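Local coordinates for erythrocyte membrane protein 1 (Plasmodium falciparum, PDB 2YK0), which probably binds host-cell surface receptors as a membrane adhesin linked to red-cell rosetting, seen here as its N-terminal NTS-DBL1-alpha and CIDR-gamma part, at residues D514-Y519 with M542-W547; N163-A168 with R264-K269; N346-S351 with L371-C376; R595-C600 with N613-V618; F649-Y654 with K695-T700. The protein carries 8 engineered substitutions. One frame throughout, in Å; residues are numbered along the deposited sequence.

The five contacts run in series along the chain. Interaction 2 lies alone at the far end, in the Duffy binding domain, with its centre about 57 Å from that of interaction 1; it is a buried, mainly aliphatic helix pair. Interaction 5 is likewise buried, joining helix 647-657 to the start of helix 698-716, while interactions 1, 3 and 4 are only partly buried. Interaction 1 is the strand contact, rich in backbone bonds and amide-carboxylate chemistry; interaction 3 is covalent, through a disulfide. Interaction 4 pairs helices 575-601 and 611-636. Elsewhere on their length, those same helices touch side chains of both interaction 1 and interaction 5.

Interaction 1: D514-Y519 with M542-W547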
# COMPACT_ATOMS: atom_id res chain seq x y z
N ASP A 514 28.30 16.72 -6.37
CA ASP A 514 26.99 16.26 -6.81
C ASP A 514 26.75 14.83 -6.29
O ASP A 514 27.67 14.02 -6.24
CB ASP A 514 26.88 16.35 -8.34
CG ASP A 514 27.60 15.25 -9.12
OD1 ASP A 514 28.85 15.15 -9.02
OD2 ASP A 514 26.92 14.50 -9.84
N VAL A 515 25.53 14.53 -5.86
CA VAL A 515 25.23 13.21 -5.31
C VAL A 515 24.06 12.60 -5.99
O VAL A 515 23.07 13.29 -6.28
CB VAL A 515 25.16 13.08 -3.75
CG1 VAL A 515 26.51 13.31 -3.09
CG2 VAL A 515 24.10 13.98 -3.14
N ASP A 516 24.17 11.30 -6.24
CA ASP A 516 23.18 10.50 -6.91
C ASP A 516 22.26 9.76 -5.94
O ASP A 516 22.44 8.57 -5.61
CB ASP A 516 23.85 9.59 -7.95
CG ASP A 516 23.54 9.96 -9.39
OD1 ASP A 516 23.21 11.17 -9.65
OD2 ASP A 516 23.60 9.05 -10.26
N MET A 517 21.27 10.51 -5.46
CA MET A 517 20.28 10.02 -4.53
C MET A 517 19.20 9.17 -5.20
O MET A 517 18.83 9.44 -6.35
CB MET A 517 19.69 11.16 -3.70
CG MET A 517 19.67 10.84 -2.22
SD MET A 517 21.15 11.29 -1.27
CE MET A 517 22.47 10.39 -2.13
N ILE A 518 18.73 8.13 -4.52
CA ILE A 518 17.70 7.25 -5.07
C ILE A 518 16.32 7.91 -4.89
O ILE A 518 15.89 8.17 -3.77
CB ILE A 518 17.77 5.78 -4.53
CG1 ILE A 518 19.12 5.12 -4.86
CG2 ILE A 518 16.65 4.93 -5.12
CD1 ILE A 518 19.58 4.17 -3.82
N TYR A 519 15.63 8.17 -6.02
CA TYR A 519 14.30 8.76 -6.04
C TYR A 519 13.35 7.81 -6.75
O TYR A 519 13.03 8.03 -7.92
CB TYR A 519 14.33 10.11 -6.73
CG TYR A 519 13.22 11.01 -6.29
CD1 TYR A 519 11.99 11.01 -6.95
CD2 TYR A 519 13.40 11.92 -5.26
CE1 TYR A 519 10.97 11.87 -6.57
CE2 TYR A 519 12.39 12.78 -4.87
CZ TYR A 519 11.17 12.75 -5.51
OH TYR A 519 10.17 13.60 -5.10
N MET A 542 16.84 8.33 -10.19
CA MET A 542 18.06 8.90 -9.61
C MET A 542 17.98 10.43 -9.53
O MET A 542 17.64 11.08 -10.52
CB MET A 542 19.29 8.49 -10.42
CG MET A 542 19.95 7.26 -9.91
SD MET A 542 20.44 7.27 -8.18
CE MET A 542 21.52 5.87 -8.17
N ARG A 543 18.29 11.00 -8.38
CA ARG A 543 18.20 12.45 -8.28
C ARG A 543 19.57 13.03 -8.02
O ARG A 543 20.16 12.79 -6.96
CB ARG A 543 17.11 12.88 -7.28
CG ARG A 543 17.10 14.33 -6.84
CD ARG A 543 17.11 15.35 -7.94
NE ARG A 543 16.69 16.65 -7.45
CZ ARG A 543 16.63 17.75 -8.20
NH1 ARG A 543 17.02 17.72 -9.47
NH2 ARG A 543 16.19 18.89 -7.68
N ASN A 544 20.11 13.77 -9.01
CA ASN A 544 21.42 14.39 -8.89
C ASN A 544 21.28 15.68 -8.13
O ASN A 544 20.55 16.59 -8.55
CB ASN A 544 22.06 14.60 -10.25
CG ASN A 544 23.55 14.78 -10.16
OD1 ASN A 544 24.03 15.89 -9.94
ND2 ASN A 544 24.30 13.70 -10.33
N GLN A 545 21.94 15.73 -6.97
CA GLN A 545 21.92 16.84 -6.04
C GLN A 545 23.28 17.51 -5.98
O GLN A 545 24.25 16.90 -5.53
CB GLN A 545 21.54 16.34 -4.64
CG GLN A 545 20.09 15.95 -4.44
CD GLN A 545 19.93 15.28 -3.11
OE1 GLN A 545 20.41 14.16 -2.87
NE2 GLN A 545 19.31 15.97 -2.17
N GLU A 546 23.35 18.75 -6.43
CA GLU A 546 24.58 19.53 -6.36
C GLU A 546 24.55 20.32 -5.06
O GLU A 546 23.63 21.10 -4.80
CB GLU A 546 24.87 20.38 -7.61
CG GLU A 546 23.67 20.90 -8.39
CD GLU A 546 23.86 21.09 -9.89
OE1 GLU A 546 25.02 21.29 -10.33
OE2 GLU A 546 22.85 21.04 -10.62
N TRP A 547 25.55 20.00 -4.22
CA TRP A 547 25.77 20.51 -2.88
C TRP A 547 26.97 21.37 -2.81
O TRP A 547 27.99 21.08 -3.45
CB TRP A 547 26.04 19.33 -1.93
CG TRP A 547 24.84 18.50 -1.63
CD1 TRP A 547 24.58 17.24 -2.08
CD2 TRP A 547 23.72 18.90 -0.85
NE1 TRP A 547 23.34 16.84 -1.64
CE2 TRP A 547 22.80 17.83 -0.87
CE3 TRP A 547 23.40 20.05 -0.12
CZ2 TRP A 547 21.59 17.89 -0.17
CZ3 TRP A 547 22.19 20.12 0.54
CH2 TRP A 547 21.30 19.04 0.53
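Val-515 and Gln-545 form one hydrogen-bonded pair of the antiparallel strands 511-518 and 542-552, with Val-515 N giving to Gln-545 O (2.7 Å) and Gln-545 N returning to Val-515 O. Met-517 and Arg-543 form the next, where the bond from Arg-543 N to Met-517 O is nearly straight at 171°. The two pairs supply four backbone hydrogen bonds in all.

The polar side-chain contact lies on the face carrying Asp-514, Asp-516 and Asn-544. Asn-544 ND2 donates to Asp-514 OD2 and to Asp-516 OD1, each at 2.8 Å. The first bond lies in the amide plane and uses the anti lone pair of a carboxylate turned only 29° from the amide; the second reaches its oxygen from above the carboxylate plane. With CG anti to the backbone N (chi1 -160°), Asn-544 brings its amide between the two acids. Asp-514 OD2 also has a salt bridge to Lys-624 of helix 611-636.

Apolar contacts lie at both ends. Val-515 CG2 meets the Trp-547 ring at its edge, in plane, 3.5 Å from CD1, on the face that helix 575-601 covers. Met-542 places its CE 4.2 Å from Ile-518 CG1.

One amide thus bridges two carboxylates, which probably hold its rotation, while Lys-624 probably offsets part of their charge where this outer strand of the CIDR-gamma sheet meets helix 611-636.

Interaction 2: N163-A168 with R264-K269; sequences NVLVTA and REQIWK
Ile-267 of helix 252-272 packs against Val-164, Leu-165 and Ala-168 of helix 157-176, and its branches make most of the contact. From CB the side chain divides. The CG2 methyl, anti to the backbone N, sits 3.8 Å from both Val-164 CG1 and Ala-168 CB. The other branch runs through CG1 and bends at chi2 (-85°), carrying CD1 to 3.5 Å from Val-164 CG1 and 3.9 Å from Leu-165 CD2. Val-164 therefore meets both arms of the isoleucine with a single methyl, the two side chains crossing at a slant.

Leu-165 also reaches the backbone of the second helix: its CD2 comes to 3.4 Å from Gln-266 O, and CD1 approaches the Gln-266 side chain. Phe-199 of helix 189-207 also touches Ile-267, and Ile-202 and Val-206 touch Val-164, adding a third helix to the surroundings. The two segments cross at -33° with axes 8.9 Å apart, a mainly aliphatic helix-helix interface, as expected in the helical core of a Duffy-binding-like domain.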
# COMPACT_ATOMS: atom_id res chain seq x y z
N ASN A 163 -26.20 -21.66 2.13
CA ASN A 163 -24.77 -21.62 2.26
C ASN A 163 -24.29 -20.20 2.15
O ASN A 163 -23.46 -19.78 2.94
CB ASN A 163 -24.08 -22.60 1.28
CG ASN A 163 -24.06 -23.95 1.93
OD1 ASN A 163 -25.00 -24.77 1.77
ND2 ASN A 163 -23.14 -24.08 2.90
N VAL A 164 -24.91 -19.45 1.22
CA VAL A 164 -24.64 -18.04 1.00
C VAL A 164 -25.12 -17.29 2.26
O VAL A 164 -24.38 -16.47 2.83
CB VAL A 164 -25.22 -17.53 -0.32
CG1 VAL A 164 -24.81 -16.10 -0.58
CG2 VAL A 164 -24.78 -18.41 -1.49
N LEU A 165 -26.25 -17.72 2.80
CA LEU A 165 -26.79 -17.13 4.01
C LEU A 165 -25.92 -17.25 5.26
O LEU A 165 -25.82 -16.29 6.04
CB LEU A 165 -28.24 -17.56 4.22
CG LEU A 165 -29.27 -17.03 3.16
CD1 LEU A 165 -30.65 -17.07 3.69
CD2 LEU A 165 -28.99 -15.61 2.73
N VAL A 166 -25.23 -18.40 5.44
CA VAL A 166 -24.33 -18.58 6.59
C VAL A 166 -23.13 -17.65 6.40
O VAL A 166 -22.86 -16.82 7.28
CB VAL A 166 -23.95 -20.06 6.83
CG1 VAL A 166 -22.67 -20.20 7.65
CG2 VAL A 166 -25.10 -20.81 7.47
N THR A 167 -22.50 -17.73 5.20
CA THR A 167 -21.40 -16.86 4.79
C THR A 167 -21.76 -15.38 5.10
O THR A 167 -21.02 -14.74 5.83
CB THR A 167 -21.09 -17.13 3.31
OG1 THR A 167 -20.42 -18.38 3.22
CG2 THR A 167 -20.23 -16.05 2.67
N ALA A 168 -22.91 -14.88 4.60
CA ALA A 168 -23.39 -13.51 4.80
C ALA A 168 -23.55 -13.17 6.25
O ALA A 168 -23.26 -12.02 6.61
CB ALA A 168 -24.72 -13.30 4.09
N ARG A 264 -30.90 -11.81 -3.45
CA ARG A 264 -30.23 -10.64 -2.86
C ARG A 264 -30.85 -9.97 -1.62
O ARG A 264 -30.10 -9.49 -0.77
CB ARG A 264 -29.77 -9.60 -3.91
CG ARG A 264 -30.86 -8.65 -4.40
CD ARG A 264 -30.40 -7.79 -5.57
NE ARG A 264 -29.54 -6.66 -5.19
CZ ARG A 264 -29.96 -5.51 -4.65
NH1 ARG A 264 -31.25 -5.33 -4.35
NH2 ARG A 264 -29.09 -4.54 -4.37
N GLU A 265 -32.18 -9.95 -1.52
CA GLU A 265 -32.89 -9.38 -0.37
C GLU A 265 -32.56 -10.17 0.91
O GLU A 265 -32.20 -9.59 1.95
CB GLU A 265 -34.40 -9.40 -0.63
CG GLU A 265 -35.16 -8.32 0.12
CD GLU A 265 -36.64 -8.30 -0.21
OE1 GLU A 265 -36.98 -8.02 -1.39
OE2 GLU A 265 -37.46 -8.60 0.69
N GLN A 266 -32.65 -11.52 0.79
CA GLN A 266 -32.32 -12.51 1.82
C GLN A 266 -30.81 -12.44 2.17
O GLN A 266 -30.46 -12.57 3.35
CB GLN A 266 -32.65 -13.91 1.29
CG GLN A 266 -34.11 -14.27 1.34
CD GLN A 266 -34.29 -15.72 1.71
OE1 GLN A 266 -34.21 -16.10 2.90
NE2 GLN A 266 -34.53 -16.55 0.71
N ILE A 267 -29.93 -12.25 1.16
CA ILE A 267 -28.49 -12.13 1.40
C ILE A 267 -28.17 -10.86 2.23
O ILE A 267 -27.32 -10.92 3.11
CB ILE A 267 -27.57 -12.29 0.16
CG1 ILE A 267 -28.19 -13.15 -0.97
CG2 ILE A 267 -26.19 -12.79 0.57
CD1 ILE A 267 -28.03 -14.67 -0.90
N TRP A 268 -28.90 -9.76 1.98
CA TRP A 268 -28.75 -8.51 2.72
C TRP A 268 -29.22 -8.61 4.17
O TRP A 268 -28.71 -7.88 5.02
CB TRP A 268 -29.46 -7.38 2.02
CG TRP A 268 -29.19 -6.05 2.65
CD1 TRP A 268 -30.05 -5.31 3.41
CD2 TRP A 268 -27.94 -5.35 2.66
NE1 TRP A 268 -29.43 -4.17 3.85
CE2 TRP A 268 -28.13 -4.16 3.39
CE3 TRP A 268 -26.67 -5.61 2.11
CZ2 TRP A 268 -27.11 -3.23 3.59
CZ3 TRP A 268 -25.66 -4.69 2.30
CH2 TRP A 268 -25.88 -3.52 3.04
N LYS A 269 -30.21 -9.48 4.45
CA LYS A 269 -30.72 -9.67 5.80
C LYS A 269 -29.68 -10.36 6.68
O LYS A 269 -29.25 -9.76 7.66
CB LYS A 269 -32.06 -10.43 5.80
CG LYS A 269 -33.28 -9.54 6.10
CD LYS A 269 -34.09 -10.06 7.30
CE LYS A 269 -35.38 -9.29 7.51
NZ LYS A 269 -35.92 -9.44 8.89

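Interaction 3: N346-S351 with L371-C376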
# COMPACT_ATOMS: atom_id res chain seq x y z
N ASN A 346 3.41 20.00 23.82
CA ASN A 346 4.21 19.24 24.79
C ASN A 346 5.72 19.36 24.53
O ASN A 346 6.47 18.40 24.71
CB ASN A 346 3.72 17.79 24.84
CG ASN A 346 2.33 17.69 25.40
OD1 ASN A 346 2.14 17.63 26.62
ND2 ASN A 346 1.33 17.75 24.54
N LYS A 347 6.16 20.58 24.11
CA LYS A 347 7.55 20.93 23.82
C LYS A 347 8.28 19.90 22.89
O LYS A 347 9.51 19.71 23.00
CB LYS A 347 8.32 21.20 25.14
CG LYS A 347 9.57 22.06 25.00
CD LYS A 347 10.77 21.49 25.77
CE LYS A 347 12.11 22.10 25.38
NZ LYS A 347 12.18 23.56 25.65
N LYS A 348 7.53 19.25 21.98
CA LYS A 348 8.09 18.26 21.05
C LYS A 348 8.27 18.90 19.67
O LYS A 348 7.35 19.54 19.16
CB LYS A 348 7.21 16.99 20.98
CG LYS A 348 7.82 15.87 20.13
CD LYS A 348 8.05 14.57 20.89
CE LYS A 348 9.28 13.83 20.41
NZ LYS A 348 9.05 12.36 20.32
N TYR A 349 9.49 18.76 19.09
CA TYR A 349 9.86 19.29 17.77
C TYR A 349 11.12 18.56 17.36
O TYR A 349 12.13 18.64 18.06
CB TYR A 349 10.10 20.81 17.80
CG TYR A 349 9.88 21.51 16.48
CD1 TYR A 349 10.60 21.15 15.35
CD2 TYR A 349 9.03 22.61 16.40
CE1 TYR A 349 10.46 21.85 14.15
CE2 TYR A 349 8.88 23.32 15.21
CZ TYR A 349 9.60 22.94 14.08
OH TYR A 349 9.44 23.63 12.89
N CYS A 350 11.06 17.81 16.25
CA CYS A 350 12.15 16.96 15.77
C CYS A 350 12.33 16.95 14.28
O CYS A 350 11.39 17.23 13.53
CB CYS A 350 11.97 15.54 16.29
SG CYS A 350 12.07 15.39 18.09
N SER A 351 13.53 16.52 13.84
CA SER A 351 13.87 16.36 12.43
C SER A 351 13.66 14.92 12.01
O SER A 351 13.76 14.01 12.84
CB SER A 351 15.33 16.72 12.18
OG SER A 351 16.23 15.85 12.85
N LEU A 371 22.19 10.33 17.92
CA LEU A 371 20.98 11.10 17.76
C LEU A 371 19.94 10.98 18.84
O LEU A 371 19.56 9.88 19.27
CB LEU A 371 20.40 11.12 16.33
CG LEU A 371 20.45 9.87 15.45
CD1 LEU A 371 19.20 9.78 14.60
CD2 LEU A 371 21.68 9.89 14.56
N ASP A 372 19.52 12.17 19.32
CA ASP A 372 18.42 12.43 20.26
C ASP A 372 17.21 12.42 19.35
O ASP A 372 17.35 12.75 18.17
CB ASP A 372 18.58 13.82 20.90
CG ASP A 372 18.93 14.97 19.96
OD1 ASP A 372 19.46 14.69 18.87
OD2 ASP A 372 18.69 16.14 20.33
N CYS A 373 16.03 12.03 19.84
CA CYS A 373 14.81 11.95 19.01
C CYS A 373 14.89 10.97 17.79
O CYS A 373 14.33 11.29 16.74
CB CYS A 373 14.32 13.34 18.61
SG CYS A 373 12.54 13.42 18.28
N PRO A 374 15.50 9.74 17.89
CA PRO A 374 15.57 8.85 16.72
C PRO A 374 14.25 8.20 16.32
O PRO A 374 14.19 7.66 15.22
CB PRO A 374 16.59 7.80 17.13
CG PRO A 374 16.49 7.73 18.57
CD PRO A 374 16.22 9.13 19.03
N ARG A 375 13.22 8.26 17.19
CA ARG A 375 11.86 7.74 16.97
C ARG A 375 11.20 8.51 15.84
O ARG A 375 10.40 7.92 15.12
CB ARG A 375 11.01 7.85 18.24
CG ARG A 375 10.95 6.57 19.08
CD ARG A 375 10.67 6.84 20.56
NE ARG A 375 9.59 7.81 20.77
CZ ARG A 375 9.58 8.73 21.72
NH1 ARG A 375 10.60 8.83 22.58
NH2 ARG A 375 8.56 9.57 21.83
N CYS A 376 11.52 9.81 15.68
CA CYS A 376 11.01 10.65 14.60
C CYS A 376 11.46 10.15 13.24
O CYS A 376 10.63 9.91 12.38
CB CYS A 376 11.40 12.11 14.81
SG CYS A 376 10.84 13.21 13.50
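The Cys-350 to Cys-373 disulfide, within the cysteine-rich C-terminal subdomain of the Duffy-binding-like domain, joins the chain after the short strand 348-349 to the start of helix 374-410. Cys-350 SG and Cys-373 SG are bonded at 2.0 Å with a chi3 of 102°. Their side chains come to it differently: Cys-350 SG stands beside its backbone N, whereas Cys-373 SG swings anti to its own (chi1 -154°).

A second disulfide lies nearby. Cys-376, in the first turn of the helix, is bonded to Cys-341 at the end of helix 314-341, and its CB packs 3.8 Å from Cys-350 CB. The Cys-376 sulfur lies next to the Ser-351 carbonyl. Two covalent links thus tie neighbouring points of this subdomain together.

At the outer margin, Lys-348, its chain bent, passes the first disulfide, its CE 3.9 Å from Cys-373 SG, and crosses Arg-375 at about a right angle. Both cationic groups turn to Glu-340: Arg-375 NH2 makes a salt bridge with it, and Lys-348 NZ a long, weak ion pair. The shared carboxylate probably eases their mutual approach, with Lys-348 NZ 3.2 Å from Arg-375 NH2.

Interaction 4: R595-C600 with N613-V618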
# COMPACT_ATOMS: atom_id res chain seq x y z
N ARG A 595 22.54 -7.64 -5.63
CA ARG A 595 21.36 -8.37 -6.10
C ARG A 595 21.48 -8.60 -7.62
O ARG A 595 21.50 -9.75 -8.05
CB ARG A 595 20.09 -7.58 -5.70
CG ARG A 595 18.75 -8.18 -6.11
CD ARG A 595 17.61 -7.22 -5.76
NE ARG A 595 16.84 -6.82 -6.94
CZ ARG A 595 15.60 -7.22 -7.20
NH1 ARG A 595 14.97 -8.05 -6.37
NH2 ARG A 595 14.97 -6.81 -8.30
N LYS A 596 21.62 -7.51 -8.40
CA LYS A 596 21.71 -7.55 -9.87
C LYS A 596 22.92 -8.28 -10.42
O LYS A 596 22.84 -8.84 -11.51
CB LYS A 596 21.56 -6.14 -10.49
CG LYS A 596 20.19 -5.49 -10.23
CD LYS A 596 19.04 -6.08 -11.07
CE LYS A 596 17.80 -6.37 -10.24
NZ LYS A 596 16.64 -6.71 -11.10
N ILE A 597 24.00 -8.34 -9.65
CA ILE A 597 25.23 -9.02 -10.04
C ILE A 597 25.24 -10.52 -9.62
O ILE A 597 25.99 -11.30 -10.22
CB ILE A 597 26.45 -8.23 -9.51
CG1 ILE A 597 27.71 -8.47 -10.37
CG2 ILE A 597 26.70 -8.47 -8.02
CD1 ILE A 597 28.89 -7.53 -10.06
N ASN A 598 24.42 -10.91 -8.61
CA ASN A 598 24.35 -12.27 -8.05
C ASN A 598 24.36 -13.49 -9.01
O ASN A 598 25.19 -14.38 -8.78
CB ASN A 598 23.30 -12.41 -6.95
CG ASN A 598 23.53 -13.57 -6.00
OD1 ASN A 598 24.64 -14.11 -5.85
ND2 ASN A 598 22.48 -13.97 -5.29
N PRO A 599 23.51 -13.58 -10.08
CA PRO A 599 23.58 -14.75 -10.98
C PRO A 599 24.94 -14.94 -11.67
O PRO A 599 25.35 -16.09 -11.90
CB PRO A 599 22.46 -14.50 -11.99
CG PRO A 599 22.17 -13.06 -11.91
CD PRO A 599 22.43 -12.65 -10.50
N CYS A 600 25.65 -13.83 -11.97
CA CYS A 600 26.97 -13.79 -12.61
C CYS A 600 28.08 -14.19 -11.62
O CYS A 600 29.02 -14.90 -12.00
CB CYS A 600 27.24 -12.42 -13.23
SG CYS A 600 25.79 -11.63 -13.98
N ASN A 613 26.08 -6.73 -19.47
CA ASN A 613 25.35 -5.47 -19.31
C ASN A 613 24.98 -5.19 -17.85
O ASN A 613 24.69 -4.05 -17.50
CB ASN A 613 24.10 -5.45 -20.18
CG ASN A 613 24.39 -5.66 -21.64
OD1 ASN A 613 25.12 -6.58 -22.03
ND2 ASN A 613 23.79 -4.83 -22.48
N LYS A 614 25.00 -6.25 -17.02
CA LYS A 614 24.69 -6.17 -15.59
C LYS A 614 25.87 -5.55 -14.85
O LYS A 614 25.72 -4.51 -14.21
CB LYS A 614 24.37 -7.57 -15.04
CG LYS A 614 23.05 -8.15 -15.54
CD LYS A 614 22.84 -9.59 -15.09
CE LYS A 614 21.39 -10.00 -15.10
NZ LYS A 614 20.81 -9.99 -16.47
N CYS A 615 27.07 -6.15 -14.96
CA CYS A 615 28.30 -5.71 -14.31
C CYS A 615 28.75 -4.32 -14.72
O CYS A 615 29.31 -3.60 -13.90
CB CYS A 615 29.39 -6.75 -14.49
SG CYS A 615 28.98 -8.33 -13.73
N THR A 616 28.42 -3.93 -15.96
CA THR A 616 28.70 -2.61 -16.52
C THR A 616 27.85 -1.58 -15.79
O THR A 616 28.31 -0.48 -15.50
CB THR A 616 28.37 -2.64 -18.01
OG1 THR A 616 29.09 -3.70 -18.63
CG2 THR A 616 28.70 -1.32 -18.70
N CYS A 617 26.61 -1.96 -15.50
CA CYS A 617 25.62 -1.15 -14.82
C CYS A 617 26.05 -0.87 -13.40
O CYS A 617 25.91 0.26 -12.92
CB CYS A 617 24.28 -1.87 -14.86
SG CYS A 617 22.92 -0.91 -14.20
N VAL A 618 26.55 -1.92 -12.72
CA VAL A 618 27.05 -1.89 -11.34
C VAL A 618 28.24 -0.92 -11.31
O VAL A 618 28.18 0.06 -10.57
CB VAL A 618 27.40 -3.31 -10.80
CG1 VAL A 618 27.76 -3.28 -9.32
CG2 VAL A 618 26.26 -4.30 -11.04
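Cys-615 and Ile-597 meet at the middle of this helix pair, where the CA atoms of the two residues are 6.2 Å apart. With CG1 anti to the backbone N (chi1 -154°), Ile-597 lays the CG1-CD1 arm alongside the sulfur: Cys-615 SG is 3.6 Å from CG1 and 3.8 Å from CD1. A turn further along helix 611-636, Val-618 points toward helix 575-601 and brings CG2 to 4.2 Å from Ile-597 CB.

Lys-614 takes another course. Extended through CE, it passes beside the end of helix 575-601, with CD 3.7 Å from Lys-596 O and 3.8 Å from Cys-600 SG; these are van der Waals contacts made by the lysine's methylenes, and only at chi4 does the chain bend. Cys-600 points toward the partner helix, and its sulfur lies against the Lys-614 methylene.

Both sulfurs are committed elsewhere: Cys-600 is bonded to Cys-611, Cys-615 to Cys-713 of helix 698-716. That helix also covers Ile-597 and Val-618 through Ile-710, so the isoleucine is held among three helices. The segments run roughly antiparallel, their axes 9.1 Å apart at closest and their directions 142° apart. Such a disulfide-stapled bundle is characteristic of the three-helix part of a CIDR domain.

Interaction 5: F649-Y654 with K695-T700; sequences FKVKSY and KKDIVT
Asp-697 is the first residue of segment 695-700 to reach helix 647-657, and only marginally: its OD2 lies 4.4 Å from Val-651 CG2. It occupies the N-cap position of helix 698-716, though its carboxylate does not cap the helix.

Ile-698 carries the contact. Its CB and CD1 are each 3.7 Å from Val-651 CG1, the isoleucine and valine side chains lying side by side and pointing opposite ways. Placing CG1 anti to the carbonyl carbon, with chi2 at 156°, stretches the arm beyond the valine, where CD1 comes to 3.7 Å from Lys-652 CA and 4.0 Å from Lys-652 CG, across the lysine's stem at about a right angle.

Val-699 follows, adding CG2 at 4.0 Å from Val-651 CG1, so one methyl of Val-651 meets two successive residues. Trp-582 of helix 575-601 and Trp-629 of helix 611-636 also touch Val-699. The contact is a small aliphatic patch where the short helix 647-657 lies against the start of the last modelled helix of the CIDR-gamma helical bundle.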
# COMPACT_ATOMS: atom_id res chain seq x y z
N PHE A 649 36.07 5.76 11.62
CA PHE A 649 35.34 5.56 12.88
C PHE A 649 33.89 6.07 12.77
O PHE A 649 32.99 5.45 13.37
CB PHE A 649 36.10 6.22 14.05
CG PHE A 649 35.47 6.14 15.43
CD1 PHE A 649 35.31 4.92 16.08
CD2 PHE A 649 35.09 7.30 16.11
CE1 PHE A 649 34.73 4.86 17.34
CE2 PHE A 649 34.52 7.24 17.38
CZ PHE A 649 34.34 6.02 17.98
N LYS A 650 33.65 7.17 12.00
CA LYS A 650 32.29 7.72 11.81
C LYS A 650 31.44 6.72 11.06
O LYS A 650 30.26 6.57 11.34
CB LYS A 650 32.31 9.09 11.09
CG LYS A 650 30.93 9.72 10.80
CD LYS A 650 30.06 9.91 12.05
CE LYS A 650 28.59 9.92 11.73
NZ LYS A 650 27.79 9.30 12.82
N VAL A 651 32.07 6.04 10.09
CA VAL A 651 31.46 5.02 9.24
C VAL A 651 31.10 3.80 10.10
O VAL A 651 29.98 3.30 9.97
CB VAL A 651 32.35 4.72 8.00
CG1 VAL A 651 31.81 3.57 7.17
CG2 VAL A 651 32.48 5.96 7.13
N LYS A 652 32.00 3.39 11.03
CA LYS A 652 31.74 2.27 11.95
C LYS A 652 30.56 2.62 12.85
O LYS A 652 29.56 1.91 12.82
CB LYS A 652 33.00 1.91 12.76
CG LYS A 652 33.29 0.40 12.80
CD LYS A 652 34.54 0.08 13.62
CE LYS A 652 34.44 -1.23 14.38
NZ LYS A 652 35.09 -1.16 15.72
N SER A 653 30.66 3.76 13.58
CA SER A 653 29.61 4.33 14.43
C SER A 653 28.22 4.27 13.75
O SER A 653 27.31 3.65 14.30
CB SER A 653 29.95 5.76 14.84
OG SER A 653 30.99 5.82 15.81
N TYR A 654 28.10 4.82 12.52
CA TYR A 654 26.85 4.75 11.74
C TYR A 654 26.42 3.28 11.49
O TYR A 654 25.27 2.94 11.74
CB TYR A 654 26.98 5.51 10.41
CG TYR A 654 25.65 5.66 9.69
CD1 TYR A 654 24.80 6.73 9.97
CD2 TYR A 654 25.24 4.71 8.75
CE1 TYR A 654 23.55 6.84 9.35
CE2 TYR A 654 23.99 4.82 8.11
CZ TYR A 654 23.15 5.89 8.41
OH TYR A 654 21.93 6.02 7.78
N LYS A 695 44.01 4.11 7.89
CA LYS A 695 43.16 2.93 7.69
C LYS A 695 41.98 3.19 6.73
O LYS A 695 41.33 4.24 6.80
CB LYS A 695 42.67 2.41 9.05
CG LYS A 695 42.24 0.94 9.08
CD LYS A 695 42.45 0.28 10.45
CE LYS A 695 41.45 0.67 11.52
NZ LYS A 695 41.85 0.18 12.86
N LYS A 696 41.72 2.22 5.85
CA LYS A 696 40.63 2.22 4.88
C LYS A 696 39.29 2.14 5.60
O LYS A 696 39.12 1.34 6.52
CB LYS A 696 40.76 1.03 3.91
CG LYS A 696 41.71 1.26 2.74
CD LYS A 696 42.48 -0.01 2.36
CE LYS A 696 41.79 -0.84 1.30
NZ LYS A 696 42.54 -2.09 0.99
N ASP A 697 38.33 2.98 5.17
CA ASP A 697 36.97 3.03 5.71
C ASP A 697 36.15 1.88 5.15
O ASP A 697 36.53 1.30 4.12
CB ASP A 697 36.26 4.33 5.32
CG ASP A 697 37.08 5.60 5.36
OD1 ASP A 697 37.99 5.75 4.52
OD2 ASP A 697 36.69 6.52 6.10
N ILE A 698 34.98 1.61 5.77
CA ILE A 698 34.07 0.56 5.33
C ILE A 698 33.56 0.79 3.91
O ILE A 698 33.52 -0.15 3.11
CB ILE A 698 32.97 0.16 6.36
CG1 ILE A 698 33.52 0.21 7.81
CG2 ILE A 698 32.40 -1.24 6.02
CD1 ILE A 698 32.52 0.40 8.90
N VAL A 699 33.26 2.07 3.58
CA VAL A 699 32.79 2.47 2.25
C VAL A 699 33.84 2.08 1.19
O VAL A 699 33.53 1.25 0.34
CB VAL A 699 32.35 3.96 2.17
CG1 VAL A 699 31.71 4.28 0.82
CG2 VAL A 699 31.41 4.33 3.31
N THR A 700 35.09 2.59 1.32
CA THR A 700 36.18 2.23 0.42
C THR A 700 36.40 0.71 0.31
O THR A 700 36.44 0.20 -0.79
CB THR A 700 37.45 3.11 0.53
OG1 THR A 700 38.60 2.28 0.37
CG2 THR A 700 37.59 3.81 1.83